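Local coordinates for diphosphomevalonate decarboxylase, putative (Trypanosoma brucei, PDB 2HKE), which probably catalyses the ATP-dependent decarboxylation of (R)-5-diphosphomevalonate to isopentenyl diphosphate, a precursor of isoprenoids and sterols, at residues Val8-Asn13 against Cys366-Leu371; Pro45-Thr50 against Val101-Phe106; Gly153-Trp158 against Ser362-Gly367. The protein carries 1 engineered substitution. All coordinates share one frame; numbering follows the deposited sequence. Where two conformers were deposited one is given.

Interaction 1 of 3, residues Val8-Asn13 against Cys366-Leu371. With SO4 (sulfate ion), chain E.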
loop_
_atom_site.group_PDB
_atom_site.type_symbol
_atom_site.label_atom_id
_atom_site.label_comp_id
_atom_site.label_asym_id
_atom_site.label_seq_id
_atom_site.Cartn_x
_atom_site.Cartn_y
_atom_site.Cartn_z
ATOM N N VAL A 8 -6.319 -15.541 -7.729
ATOM C CA VAL A 8 -6.664 -14.124 -7.537
ATOM C C VAL A 8 -5.404 -13.318 -7.698
ATOM O O VAL A 8 -4.333 -13.759 -7.280
ATOM C CB VAL A 8 -7.174 -13.869 -6.084
ATOM C CG1 VAL A 8 -7.323 -12.384 -5.800
ATOM C CG2 VAL A 8 -8.495 -14.606 -5.856
ATOM N N GLU A 9 -5.539 -12.131 -8.277
ATOM C CA GLU A 9 -4.496 -11.144 -8.253
ATOM C C GLU A 9 -4.989 -9.957 -7.423
ATOM O O GLU A 9 -6.145 -9.553 -7.526
ATOM C CB GLU A 9 -4.131 -10.707 -9.660
ATOM C CG GLU A 9 -3.265 -11.778 -10.397
ATOM C CD GLU A 9 -2.799 -11.325 -11.782
ATOM O OE1 GLU A 9 -3.426 -10.383 -12.344
ATOM O OE2 GLU A 9 -1.798 -11.924 -12.291
ATOM N N ALA A 10 -4.105 -9.432 -6.583
ATOM C CA ALA A 10 -4.415 -8.216 -5.841
ATOM C C ALA A 10 -3.333 -7.152 -6.018
ATOM O O ALA A 10 -2.130 -7.463 -6.072
ATOM C CB ALA A 10 -4.625 -8.536 -4.365
ATOM N N PRO A 11 -3.734 -5.871 -5.994
ATOM C CA PRO A 11 -2.798 -4.748 -6.113
ATOM C C PRO A 11 -2.279 -4.264 -4.757
ATOM O O PRO A 11 -2.904 -4.539 -3.723
ATOM C CB PRO A 11 -3.699 -3.669 -6.666
ATOM C CG PRO A 11 -4.981 -3.869 -5.911
ATOM C CD PRO A 11 -5.120 -5.396 -5.825
ATOM N N ILE A 12 -1.201 -3.479 -4.759
ATOM C CA ILE A 12 -0.856 -2.754 -3.520
ATOM C C ILE A 12 -1.749 -1.533 -3.352
ATOM O O ILE A 12 -2.484 -1.154 -4.241
ATOM C CB ILE A 12 0.648 -2.354 -3.484
ATOM C CG1 ILE A 12 1.032 -1.480 -4.665
ATOM C CG2 ILE A 12 1.528 -3.616 -3.433
ATOM C CD1 ILE A 12 2.429 -0.921 -4.542
ATOM N N ASN A 13 -1.628 -0.853 -2.209
ATOM C CA ASN A 13 -2.291 0.403 -2.009
ATOM C C ASN A 13 -1.331 1.313 -1.265
ATOM O O ASN A 13 -0.295 0.843 -0.700
ATOM C CB ASN A 13 -3.607 0.214 -1.210
ATOM C CG ASN A 13 -3.389 -0.225 0.215
ATOM O OD1 ASN A 13 -3.087 0.589 1.065
ATOM N ND2 ASN A 13 -3.548 -1.516 0.492
ATOM N N CYS A 366 -8.714 -0.740 -9.702
ATOM C CA CYS A 366 -10.038 -1.356 -9.537
ATOM C C CYS A 366 -10.129 -2.394 -8.431
ATOM O O CYS A 366 -11.227 -2.821 -8.093
ATOM C CB CYS A 366 -10.464 -2.048 -10.837
ATOM S SG CYS A 366 -10.502 -0.950 -12.257
ATOM N N GLY A 367 -8.996 -2.855 -7.909
ATOM C CA GLY A 367 -9.004 -3.839 -6.808
ATOM C C GLY A 367 -8.747 -5.288 -7.233
ATOM O O GLY A 367 -8.011 -5.560 -8.177
ATOM N N VAL A 368 -9.300 -6.248 -6.513
ATOM C CA VAL A 368 -8.903 -7.653 -6.765
ATOM C C VAL A 368 -9.571 -8.243 -8.007
ATOM O O VAL A 368 -10.673 -7.848 -8.374
ATOM C CB VAL A 368 -9.176 -8.581 -5.578
ATOM C CG1 VAL A 368 -8.645 -7.938 -4.293
ATOM C CG2 VAL A 368 -10.649 -8.908 -5.501
ATOM N N LYS A 369 -8.895 -9.184 -8.633
ATOM C CA LYS A 369 -9.375 -9.826 -9.864
ATOM C C LYS A 369 -9.302 -11.322 -9.639
ATOM O O LYS A 369 -8.326 -11.803 -9.100
ATOM C CB LYS A 369 -8.501 -9.421 -11.058
ATOM C CG LYS A 369 -9.107 -9.719 -12.443
ATOM C CD LYS A 369 -8.428 -8.952 -13.633
ATOM C CE LYS A 369 -8.598 -9.722 -14.997
ATOM N NZ LYS A 369 -7.616 -9.338 -16.121
ATOM N N TYR A 370 -10.340 -12.058 -10.047
ATOM C CA TYR A 370 -10.363 -13.529 -9.969
ATOM C C TYR A 370 -9.999 -13.989 -11.359
ATOM O O TYR A 370 -10.546 -13.501 -12.338
ATOM C CB TYR A 370 -11.765 -14.039 -9.533
ATOM C CG TYR A 370 -12.126 -13.573 -8.165
ATOM C CD1 TYR A 370 -12.604 -12.298 -7.969
ATOM C CD2 TYR A 370 -11.868 -14.354 -7.060
ATOM C CE1 TYR A 370 -12.882 -11.827 -6.728
ATOM C CE2 TYR A 370 -12.148 -13.897 -5.769
ATOM C CZ TYR A 370 -12.640 -12.619 -5.617
ATOM O OH TYR A 370 -12.906 -12.111 -4.384
ATOM N N LEU A 371 -9.081 -14.917 -11.445
ATOM C CA LEU A 371 -8.545 -15.374 -12.724
ATOM C C LEU A 371 -8.991 -16.794 -13.060
ATOM O O LEU A 371 -9.540 -17.523 -12.232
ATOM C CB LEU A 371 -7.026 -15.318 -12.668
ATOM C CG LEU A 371 -6.354 -13.949 -12.893
ATOM C CD1 LEU A 371 -7.169 -12.753 -12.453
ATOM C CD2 LEU A 371 -4.954 -13.979 -12.261
HETATM S S SO4 E . -6.435 -2.419 -12.587
HETATM O O1 SO4 E . -5.857 -3.330 -11.599
HETATM O O2 SO4 E . -5.405 -2.168 -13.603
HETATM O O3 SO4 E . -7.535 -3.145 -13.246
HETATM O O4 SO4 E . -6.853 -1.077 -12.150
#
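The phenol ring of Y370 and the isopropyl group of V8 run alongside each other in the same direction: V8 CG2 meets the ring obliquely, 3.6 Å from Y370 CD2, and R128 makes a cation-pi contact with the same ring. The other flat group, the carboxylate of E9, has L371 CD2 over one face, 3.5 Å from E9 CD, the two side chains crossing at about a right angle. E9 CG stands beside its own backbone N (chi1 -76°) and the chain beyond is extended, which carries the acid past the leucine to R47 of the segment P45-T50, its salt-bridge partner.

Between these two groups runs a short antiparallel pairing that illustrates how a returning chain end can be joined to a strand of a sheet formed by earlier parts of the chain. E9 and K369 form a hydrogen-bonded pair, with E9 N to K369 O at 2.9 Å and K369 N to E9 O at 3.0 Å, while V8 and Y370 form the adjoining non-hydrogen-bonded pair. On the V8 face, V8 CG1 approaches V368 CB at 4.2 Å, and helix 114-130 packs against V8, A10 and Y370. P11 CD rests 3.7 Å from G367 O, and at the start of C366-L371, C366 N donates to sulfate O4 at 3.1 Å, an anion also held by S42 and A43.

The chemistry is thus divided by face: the helix side is mainly apolar, with R128 on the Y370 ring, whereas on the other the acid of E9 is drawn to R47, an ion pair that would be expected to favour its charged form.

Interaction 2 of 3, residues Pro45-Thr50 against Val101-Phe106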
loop_
_atom_site.group_PDB
_atom_site.type_symbol
_atom_site.label_atom_id
_atom_site.label_comp_id
_atom_site.label_asym_id
_atom_site.label_seq_id
_atom_site.Cartn_x
_atom_site.Cartn_y
_atom_site.Cartn_z
ATOM N N PRO A 45 1.762 -2.815 -13.965
ATOM C CA PRO A 45 2.347 -4.117 -14.304
ATOM C C PRO A 45 2.581 -5.068 -13.144
ATOM O O PRO A 45 2.683 -6.263 -13.393
ATOM C CB PRO A 45 3.684 -3.739 -14.963
ATOM C CG PRO A 45 4.047 -2.411 -14.268
ATOM C CD PRO A 45 2.775 -1.737 -13.919
ATOM N N PHE A 46 2.640 -4.554 -11.900
ATOM C CA PHE A 46 3.021 -5.357 -10.738
ATOM C C PHE A 46 1.830 -5.675 -9.818
ATOM O O PHE A 46 1.013 -4.800 -9.522
ATOM C CB PHE A 46 4.107 -4.657 -9.919
ATOM C CG PHE A 46 5.304 -4.238 -10.741
ATOM C CD1 PHE A 46 5.928 -5.138 -11.582
ATOM C CD2 PHE A 46 5.756 -2.933 -10.710
ATOM C CE1 PHE A 46 7.008 -4.739 -12.364
ATOM C CE2 PHE A 46 6.826 -2.540 -11.470
ATOM C CZ PHE A 46 7.461 -3.427 -12.268
ATOM N N ARG A 47 1.816 -6.909 -9.327
ATOM C CA ARG A 47 0.724 -7.415 -8.493
ATOM C C ARG A 47 1.177 -8.665 -7.742
ATOM O O ARG A 47 2.227 -9.266 -8.070
ATOM C CB ARG A 47 -0.517 -7.701 -9.350
ATOM C CG ARG A 47 -0.463 -8.977 -10.196
ATOM C CD ARG A 47 0.606 -8.967 -11.286
ATOM N NE ARG A 47 0.780 -10.285 -11.940
ATOM C CZ ARG A 47 1.496 -11.323 -11.474
ATOM N NH1 ARG A 47 2.120 -11.293 -10.303
ATOM N NH2 ARG A 47 1.561 -12.439 -12.191
ATOM N N SER A 48 0.394 -9.077 -6.738
ATOM C CA SER A 48 0.557 -10.394 -6.146
ATOM C C SER A 48 -0.510 -11.313 -6.697
ATOM O O SER A 48 -1.603 -10.888 -7.045
ATOM C CB SER A 48 0.481 -10.420 -4.628
ATOM O OG SER A 48 1.376 -9.491 -4.082
ATOM N N LYS A 49 -0.166 -12.584 -6.741
ATOM C CA LYS A 49 -1.040 -13.596 -7.264
ATOM C C LYS A 49 -0.985 -14.773 -6.307
ATOM O O LYS A 49 0.103 -15.163 -5.865
ATOM C CB LYS A 49 -0.550 -13.984 -8.642
ATOM C CG LYS A 49 -1.305 -15.130 -9.297
ATOM C CD LYS A 49 -0.982 -15.066 -10.816
ATOM C CE LYS A 49 -1.323 -16.280 -11.542
ATOM N NZ LYS A 49 -0.749 -16.188 -12.948
ATOM N N THR A 50 -2.174 -15.301 -5.967
ATOM C CA THR A 50 -2.312 -16.535 -5.169
ATOM C C THR A 50 -3.282 -17.504 -5.827
ATOM O O THR A 50 -4.342 -17.106 -6.288
ATOM C CB THR A 50 -2.844 -16.265 -3.742
ATOM O OG1 THR A 50 -1.915 -15.473 -3.018
ATOM C CG2 THR A 50 -3.134 -17.537 -2.949
ATOM N N VAL A 101 -0.399 -21.311 -2.928
ATOM C CA VAL A 101 0.801 -21.000 -3.698
ATOM C C VAL A 101 0.714 -19.534 -4.043
ATOM O O VAL A 101 -0.260 -19.098 -4.661
ATOM C CB VAL A 101 0.864 -21.865 -4.986
ATOM C CG1 VAL A 101 2.038 -21.445 -5.867
ATOM C CG2 VAL A 101 0.903 -23.359 -4.636
ATOM N N SER A 102 1.697 -18.760 -3.581
ATOM C CA SER A 102 1.633 -17.328 -3.701
ATOM C C SER A 102 2.900 -16.805 -4.361
ATOM O O SER A 102 3.993 -17.295 -4.071
ATOM C CB SER A 102 1.488 -16.713 -2.323
ATOM O OG SER A 102 0.265 -17.129 -1.784
ATOM N N GLU A 103 2.755 -15.823 -5.237
ATOM C CA GLU A 103 3.936 -15.106 -5.729
ATOM C C GLU A 103 3.626 -13.643 -6.025
ATOM O O GLU A 103 2.468 -13.206 -5.966
ATOM C CB GLU A 103 4.441 -15.778 -7.003
ATOM C CG GLU A 103 3.575 -15.482 -8.181
ATOM C CD GLU A 103 3.931 -16.283 -9.422
ATOM O OE1 GLU A 103 4.510 -17.401 -9.297
ATOM O OE2 GLU A 103 3.580 -15.799 -10.516
ATOM N N ASN A 104 4.654 -12.890 -6.408
ATOM C CA ASN A 104 4.437 -11.548 -6.939
ATOM C C ASN A 104 5.544 -11.232 -7.920
ATOM O O ASN A 104 6.555 -11.920 -7.924
ATOM C CB ASN A 104 4.365 -10.506 -5.803
ATOM C CG ASN A 104 5.733 -10.125 -5.265
ATOM O OD1 ASN A 104 6.492 -9.458 -5.947
ATOM N ND2 ASN A 104 6.039 -10.549 -4.053
ATOM N N ASN A 105 5.336 -10.224 -8.746
ATOM C CA ASN A 105 6.324 -9.836 -9.767
ATOM C C ASN A 105 6.906 -8.439 -9.520
ATOM O O ASN A 105 7.371 -7.790 -10.440
ATOM C CB ASN A 105 5.709 -9.919 -11.153
ATOM C CG ASN A 105 4.606 -8.904 -11.382
ATOM O OD1 ASN A 105 4.029 -8.335 -10.428
ATOM N ND2 ASN A 105 4.315 -8.637 -12.654
ATOM N N PHE A 106 6.879 -7.973 -8.283
ATOM C CA PHE A 106 7.467 -6.680 -7.987
ATOM C C PHE A 106 8.963 -6.855 -8.105
ATOM O O PHE A 106 9.514 -7.874 -7.649
ATOM C CB PHE A 106 7.110 -6.186 -6.592
ATOM C CG PHE A 106 5.708 -5.652 -6.497
ATOM C CD1 PHE A 106 4.671 -6.469 -6.116
ATOM C CD2 PHE A 106 5.441 -4.326 -6.807
ATOM C CE1 PHE A 106 3.354 -5.981 -6.053
ATOM C CE2 PHE A 106 4.145 -3.814 -6.730
ATOM C CZ PHE A 106 3.098 -4.655 -6.369
HETATM O O HOH W 1 3.934 -13.191 -10.476
HETATM O O HOH W 2 3.070 -10.900 -2.421
#
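N105 and F106 grip the segment P45-R47 just beyond an antiparallel strand pair of the N-terminal domain, a case of side chains prolonging a sheet where its regular pairing ends. The amide of N105 imitates a backbone: OD1 accepts from R47 N at 2.9 Å, in the carbonyl plane, and ND2 donates to P45 O at 3.0 Å. Its CG lies over one face of the R47 guanidinium, the two planes 35° apart. F106 offers a ring face to F46 CB, a CH-pi contact 3.5 Å from the ring centroid, while P45 CG sits over the centre of the F46 ring.

Within the strands, K49 and E103 exchange two nearly straight backbone bonds, and on the S48 face T50 OG1 and S102 OG share a hydrogen bond. R47 CG lies between its backbone N and carbonyl carbon (chi1 76°) and the chain bends at chi2, folding the guanidinium back over N105; NE is salt-bridged to E9.

Farther out, S48 OG bonds to S117 of helix 114-130, and N104 OD1 accepts from F106 N in an Asx turn that sets the phenylalanine's backbone. A water bridges R47 and E103, 2.6 Å from both R47 NH1 and E103 OE2.

Interaction 3 of 3, residues Gly153-Trp158 against Ser362-Gly367. With SO4 (sulfate ion), chain E.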
loop_
_atom_site.group_PDB
_atom_site.type_symbol
_atom_site.label_atom_id
_atom_site.label_comp_id
_atom_site.label_asym_id
_atom_site.label_seq_id
_atom_site.Cartn_x
_atom_site.Cartn_y
_atom_site.Cartn_z
ATOM N N GLY A 153 -11.300 -1.292 -5.031
ATOM C CA GLY A 153 -10.724 -0.257 -5.891
ATOM C C GLY A 153 -10.966 1.120 -5.311
ATOM O O GLY A 153 -11.762 1.305 -4.385
ATOM N N GLY A 154 -10.276 2.107 -5.845
ATOM C CA GLY A 154 -10.567 3.468 -5.520
ATOM C C GLY A 154 -9.905 4.009 -4.285
ATOM O O GLY A 154 -8.750 3.694 -4.036
ATOM N N PHE A 155 -10.650 4.813 -3.528
ATOM C CA PHE A 155 -10.177 5.411 -2.265
ATOM C C PHE A 155 -10.864 4.619 -1.147
ATOM O O PHE A 155 -12.088 4.471 -1.121
ATOM C CB PHE A 155 -10.547 6.853 -2.168
ATOM C CG PHE A 155 -9.802 7.757 -3.099
ATOM C CD1 PHE A 155 -10.061 7.757 -4.444
ATOM C CD2 PHE A 155 -8.868 8.653 -2.613
ATOM C CE1 PHE A 155 -9.381 8.649 -5.293
ATOM C CE2 PHE A 155 -8.182 9.525 -3.460
ATOM C CZ PHE A 155 -8.468 9.514 -4.789
ATOM N N VAL A 156 -10.075 4.082 -0.232
ATOM C CA VAL A 156 -10.549 3.091 0.725
ATOM C C VAL A 156 -10.187 3.527 2.141
ATOM O O VAL A 156 -9.026 3.876 2.400
ATOM C CB VAL A 156 -9.906 1.713 0.400
ATOM C CG1 VAL A 156 -10.314 0.635 1.381
ATOM C CG2 VAL A 156 -10.251 1.323 -1.068
ATOM N N ILE A 157 -11.183 3.491 3.013
ATOM C CA ILE A 157 -10.997 3.727 4.444
ATOM C C ILE A 157 -10.912 2.419 5.216
ATOM O O ILE A 157 -11.776 1.578 5.113
ATOM C CB ILE A 157 -12.147 4.541 5.002
ATOM C CG1 ILE A 157 -12.173 5.938 4.367
ATOM C CG2 ILE A 157 -12.029 4.664 6.551
ATOM C CD1 ILE A 157 -13.526 6.696 4.658
ATOM N N TRP A 158 -9.885 2.266 6.052
ATOM C CA TRP A 158 -9.892 1.207 7.020
ATOM C C TRP A 158 -10.506 1.821 8.271
ATOM O O TRP A 158 -9.886 2.712 8.907
ATOM C CB TRP A 158 -8.433 0.741 7.308
ATOM C CG TRP A 158 -8.316 -0.353 8.296
ATOM C CD1 TRP A 158 -9.341 -1.026 8.912
ATOM C CD2 TRP A 158 -7.105 -0.885 8.845
ATOM N NE1 TRP A 158 -8.836 -1.955 9.795
ATOM C CE2 TRP A 158 -7.472 -1.896 9.766
ATOM C CE3 TRP A 158 -5.751 -0.636 8.622
ATOM C CZ2 TRP A 158 -6.537 -2.627 10.487
ATOM C CZ3 TRP A 158 -4.810 -1.378 9.373
ATOM C CH2 TRP A 158 -5.236 -2.371 10.268
ATOM N N SER A 362 0.760 4.689 -11.913
ATOM C CA SER A 362 -0.526 3.998 -11.893
ATOM C C SER A 362 -1.668 4.986 -11.822
ATOM O O SER A 362 -1.560 6.036 -11.197
ATOM C CB SER A 362 -0.570 3.029 -10.695
ATOM O OG SER A 362 -1.859 2.507 -10.429
ATOM N N PRO A 363 -2.798 4.678 -12.489
ATOM C CA PRO A 363 -4.056 5.358 -12.172
ATOM C C PRO A 363 -4.613 4.779 -10.867
ATOM O O PRO A 363 -4.007 3.875 -10.276
ATOM C CB PRO A 363 -4.944 4.952 -13.352
ATOM C CG PRO A 363 -4.570 3.584 -13.571
ATOM C CD PRO A 363 -3.029 3.578 -13.447
ATOM N N VAL A 364 -5.749 5.283 -10.393
ATOM C CA VAL A 364 -6.451 4.689 -9.269
ATOM C C VAL A 364 -6.954 3.334 -9.739
ATOM O O VAL A 364 -7.526 3.256 -10.823
ATOM C CB VAL A 364 -7.589 5.585 -8.796
ATOM C CG1 VAL A 364 -8.345 4.928 -7.713
ATOM C CG2 VAL A 364 -7.017 6.977 -8.314
ATOM N N GLY A 365 -6.665 2.289 -8.990
ATOM C CA GLY A 365 -6.938 0.910 -9.430
ATOM C C GLY A 365 -8.323 0.384 -9.078
ATOM O O GLY A 365 -9.020 0.959 -8.257
ATOM N N CYS A 366 -8.714 -0.740 -9.702
ATOM C CA CYS A 366 -10.038 -1.356 -9.537
ATOM C C CYS A 366 -10.129 -2.394 -8.431
ATOM O O CYS A 366 -11.227 -2.821 -8.093
ATOM C CB CYS A 366 -10.464 -2.048 -10.837
ATOM S SG CYS A 366 -10.502 -0.950 -12.257
ATOM N N GLY A 367 -8.996 -2.855 -7.909
ATOM C CA GLY A 367 -9.004 -3.839 -6.808
ATOM C C GLY A 367 -8.747 -5.288 -7.233
ATOM O O GLY A 367 -8.011 -5.560 -8.177
HETATM S S SO4 E . -6.435 -2.419 -12.587
HETATM O O1 SO4 E . -5.857 -3.330 -11.599
HETATM O O2 SO4 E . -5.405 -2.168 -13.603
HETATM O O3 SO4 E . -7.535 -3.145 -13.246
HETATM O O4 SO4 E . -6.853 -1.077 -12.150
#
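V364 CG1 pressing on G154 CA at 3.4 Å is where the segment S362-G367 first meets G153-W158. V364 CG1 lies anti to the backbone N (chi1 176°) and takes the glycine; the other methyl, CG2, is turned to F155, 4.2 Å from CE1, the two side chains crossing at about a right angle. I183 of strand 183-189 packs against both of them.

At G365 the contact passes to the main chain. Its carbonyl O receives G154 N at 3.0 Å, with the donor nearly in line with the C=O bond, and also lies 3.2 Å from G153 CA. C366 then directs its CB away from the glycines, while its backbone N is engaged by the sulfate ion. The carbonyl carbon of C366 comes within 3.4 Å of G153 CA. G367 closes the run; it and G154 both adopt a phi/psi combination (101/-150° at G367) that is readily open only to glycine.

This is a worked case of glycines allowing close backbone packing: G153 CA lies directly against G365 O and the C366 carbonyl carbon. The single direct hydrogen bond joins the loop leading into strand 155-159 to the chain returning from the C-terminal domain. With one polar bond and close approaches of CA to carbonyl groups, the contact is mostly main chain in character, and its specificity lies largely in the backbone.

How the interactions relate
The three contacts trace how a returning strand adds a further connection between the two domains of a GHMP-type fold. Interaction 2 is nested within the loop closed by interaction 1, and precedes interaction 3 along the chain. Interactions 1 and 2, with centres about 10 Å apart, are adjacent in the N-terminal domain's mixed sheet: strand 5-15 lies between 48-55 and 369-371, with a probable bond from V8 N to T50 O on the 48-55 side. Interaction 3, its centre also about 10 Å from that of interaction 1, shares C366 and G367 with it, on the chain that follows strand 358-363 of the C-terminal sheet. The 353-residue closure of interaction 1 thus brings the C-terminal end back into the first domain.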